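Local coordinates for aminoglycoside Nucleotidyltransferase (2")-Ia (PDB 5CFU), which adenylylates the 2''-hydroxyl of aminoglycosides such as gentamicin, tobramycin and kanamycin, giving bacteria resistance to these antibiotics, at residues R27-W32 against T56-R61. Sequence-based numbering, arbitrary orientation.
Sequences RNLPLW and TFPGER. With BU1 (1,4-butanediol), chain I.
Trp32 and Thr56 form a hydrogen-bonded antiparallel pair where the chain enters strand 32-34. Trp32 N bonds to Thr56 O at 3.0 Å, and Thr56 N returns a bond to Trp32 O at 2.8 Å. A water bridges the same rung, donating to Trp32 O and accepting from Thr56 OG1. Thr56 O also receives a CA-H...O contact from Leu31.

At the other end Arg61 reaches across to the turn after helix 12-26. A bend at chi3 (62°) in its otherwise extended outer chain brings the guanidinium edge to two backbone carbonyls. Arg61 NH1 binds Asn28 O at 3.0 Å, close to the guanidinium plane, while the bonds from Arg61 NH2 to Arg27 O and Asn28 O are weak. Asn28, with positive phi, is the C' residue of the Schellman motif that ends helix 12-26; the arginine thus meets the carbonyls there with one good bond and two weak ones. Arg61 NE forms a salt bridge with Glu64 OE2, which probably steadies the group's rotation. Leu29 CD1 lies over one face of the Arg61 guanidinium, offset toward its rim, 3.5 Å from Arg61 NE.

Apolar packing fills the middle. The rings of Pro30 and Pro58 meet obliquely, CG to CG at 3.7 Å, and Leu31 CD2 touches Phe57 CB at 3.5 Å.

Thr56 O lies at the indole edge of Trp32, in the ring plane and nearest CE3. Trp32 CZ2 comes within 3.5 Å of C4 of a bound butanediol, and Trp32 NE1 is hydrogen-bonded to Pro116 O.

The contact thus ties the loop after helix 12-26 to strand 53-58, whose Asp54 binds manganese in the nucleotidyltransferase active site. Leu31 packs against helix 12-26, Phe57 against helix 62-71, and strand 91-100 pairs with strand 53-58 through the backbone of Phe57.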
loop_
_atom_site.group_PDB
_atom_site.type_symbol
_atom_site.label_atom_id
_atom_site.label_comp_id
_atom_site.label_asym_id
_atom_site.label_seq_id
_atom_site.Cartn_x
_atom_site.Cartn_y
_atom_site.Cartn_z
ATOM N N ARG A 27 -10.565 8.323 14.412
ATOM C CA ARG A 27 -11.856 8.238 13.708
ATOM C C ARG A 27 -12.368 6.823 13.498
ATOM O O ARG A 27 -13.364 6.630 12.771
ATOM C CB ARG A 27 -11.775 8.863 12.323
ATOM C CG ARG A 27 -11.514 10.310 12.290
ATOM C CD ARG A 27 -11.231 10.696 10.866
ATOM N NE ARG A 27 -10.851 12.099 10.752
ATOM C CZ ARG A 27 -11.657 13.088 10.373
ATOM N NH1 ARG A 27 -11.178 14.323 10.315
ATOM N NH2 ARG A 27 -12.930 12.863 10.046
ATOM N N ASN A 28 -11.695 5.854 14.114
ATOM C CA ASN A 28 -11.919 4.425 13.858
ATOM C C ASN A 28 -11.980 4.215 12.353
ATOM O O ASN A 28 -12.855 3.514 11.862
ATOM C CB ASN A 28 -13.209 3.899 14.549
ATOM C CG ASN A 28 -13.103 2.406 14.977
ATOM O OD1 ASN A 28 -12.500 1.573 14.280
ATOM N ND2 ASN A 28 -13.705 2.074 16.118
ATOM N N LEU A 29 -11.019 4.825 11.644
ATOM C CA LEU A 29 -10.887 4.692 10.193
ATOM C C LEU A 29 -9.702 3.809 9.890
ATOM O O LEU A 29 -8.550 4.212 10.110
ATOM C CB LEU A 29 -10.700 6.053 9.522
ATOM C CG LEU A 29 -10.472 6.084 8.006
ATOM C CD1 LEU A 29 -11.775 5.782 7.233
ATOM C CD2 LEU A 29 -9.894 7.425 7.597
ATOM N N PRO A 30 -9.966 2.590 9.411
ATOM C CA PRO A 30 -8.830 1.742 9.072
ATOM C C PRO A 30 -8.107 2.257 7.827
ATOM O O PRO A 30 -8.744 2.690 6.889
ATOM C CB PRO A 30 -9.480 0.382 8.818
ATOM C CG PRO A 30 -10.849 0.711 8.309
ATOM C CD PRO A 30 -11.252 1.966 9.053
ATOM N N LEU A 31 -6.779 2.234 7.844
ATOM C CA LEU A 31 -5.975 2.572 6.674
ATOM C C LEU A 31 -4.854 1.564 6.588
ATOM O O LEU A 31 -4.251 1.229 7.609
ATOM C CB LEU A 31 -5.391 3.973 6.754
ATOM C CG LEU A 31 -6.363 5.156 6.786
ATOM C CD1 LEU A 31 -5.573 6.440 7.066
ATOM C CD2 LEU A 31 -7.147 5.265 5.485
ATOM N N TRP A 32 -4.575 1.103 5.371
ATOM C CA TRP A 32 -3.501 0.139 5.126
ATOM C C TRP A 32 -2.346 0.799 4.418
ATOM O O TRP A 32 -2.508 1.385 3.346
ATOM C CB TRP A 32 -4.003 -1.050 4.290
ATOM C CG TRP A 32 -4.997 -1.883 5.045
ATOM C CD1 TRP A 32 -4.743 -3.033 5.744
ATOM C CD2 TRP A 32 -6.390 -1.611 5.208
ATOM N NE1 TRP A 32 -5.895 -3.483 6.346
ATOM C CE2 TRP A 32 -6.920 -2.631 6.029
ATOM C CE3 TRP A 32 -7.246 -0.611 4.733
ATOM C CZ2 TRP A 32 -8.253 -2.681 6.377
ATOM C CZ3 TRP A 32 -8.566 -0.667 5.081
ATOM C CH2 TRP A 32 -9.060 -1.688 5.903
ATOM N N THR A 56 -4.125 2.506 1.373
ATOM C CA THR A 56 -5.425 1.993 0.965
ATOM C C THR A 56 -6.455 2.438 1.993
ATOM O O THR A 56 -6.202 2.367 3.193
ATOM C CB THR A 56 -5.440 0.466 0.863
ATOM O OG1 THR A 56 -4.418 0.029 -0.023
ATOM C CG2 THR A 56 -6.769 -0.021 0.357
ATOM N N PHE A 57 -7.606 2.899 1.528
ATOM C CA PHE A 57 -8.623 3.431 2.437
ATOM C C PHE A 57 -9.990 2.844 2.101
ATOM O O PHE A 57 -10.240 2.493 0.956
ATOM C CB PHE A 57 -8.667 4.947 2.343
ATOM C CG PHE A 57 -9.063 5.452 0.976
ATOM C CD1 PHE A 57 -10.387 5.699 0.665
ATOM C CD2 PHE A 57 -8.112 5.652 0.004
ATOM C CE1 PHE A 57 -10.747 6.154 -0.597
ATOM C CE2 PHE A 57 -8.463 6.101 -1.269
ATOM C CZ PHE A 57 -9.786 6.354 -1.565
ATOM N N PRO A 58 -10.894 2.759 3.100
ATOM C CA PRO A 58 -12.269 2.361 2.746
ATOM C C PRO A 58 -12.885 3.317 1.742
ATOM O O PRO A 58 -12.993 4.517 2.028
ATOM C CB PRO A 58 -13.017 2.421 4.093
ATOM C CG PRO A 58 -11.894 2.303 5.157
ATOM C CD PRO A 58 -10.718 2.990 4.545
ATOM N N GLY A 59 -13.314 2.800 0.592
ATOM C CA GLY A 59 -13.781 3.648 -0.486
ATOM C C GLY A 59 -14.959 4.537 -0.117
ATOM O O GLY A 59 -15.054 5.678 -0.578
ATOM N N GLU A 60 -15.838 4.022 0.734
ATOM C CA GLU A 60 -17.029 4.750 1.121
ATOM C C GLU A 60 -16.779 5.791 2.213
ATOM O O GLU A 60 -17.714 6.511 2.609
ATOM C CB GLU A 60 -18.120 3.743 1.545
ATOM C CG GLU A 60 -18.067 3.253 2.981
ATOM C CD GLU A 60 -16.982 2.226 3.280
ATOM O OE1 GLU A 60 -16.165 1.886 2.393
ATOM O OE2 GLU A 60 -16.953 1.743 4.434
ATOM N N ARG A 61 -15.539 5.887 2.702
ATOM C CA ARG A 61 -15.175 6.863 3.727
ATOM C C ARG A 61 -14.073 7.795 3.226
ATOM O O ARG A 61 -13.303 8.343 4.017
ATOM C CB ARG A 61 -14.734 6.138 5.006
ATOM C CG ARG A 61 -15.809 5.185 5.524
ATOM C CD ARG A 61 -15.404 4.458 6.824
ATOM N NE ARG A 61 -15.175 5.358 7.950
ATOM C CZ ARG A 61 -14.723 4.968 9.144
ATOM N NH1 ARG A 61 -14.463 3.686 9.392
ATOM N NH2 ARG A 61 -14.506 5.860 10.099
HETATM C C1 BU1 I . -12.694 -4.096 9.789
HETATM C C2 BU1 I . -11.473 -3.852 8.917
HETATM C C3 BU1 I . -11.127 -5.097 8.119
HETATM C C4 BU1 I . -11.042 -4.694 6.670
HETATM O O5 BU1 I . -12.677 -5.412 10.346
HETATM O O6 BU1 I . -10.397 -5.684 5.933
HETATM O O HOH W 1 -1.897 0.615 0.712
#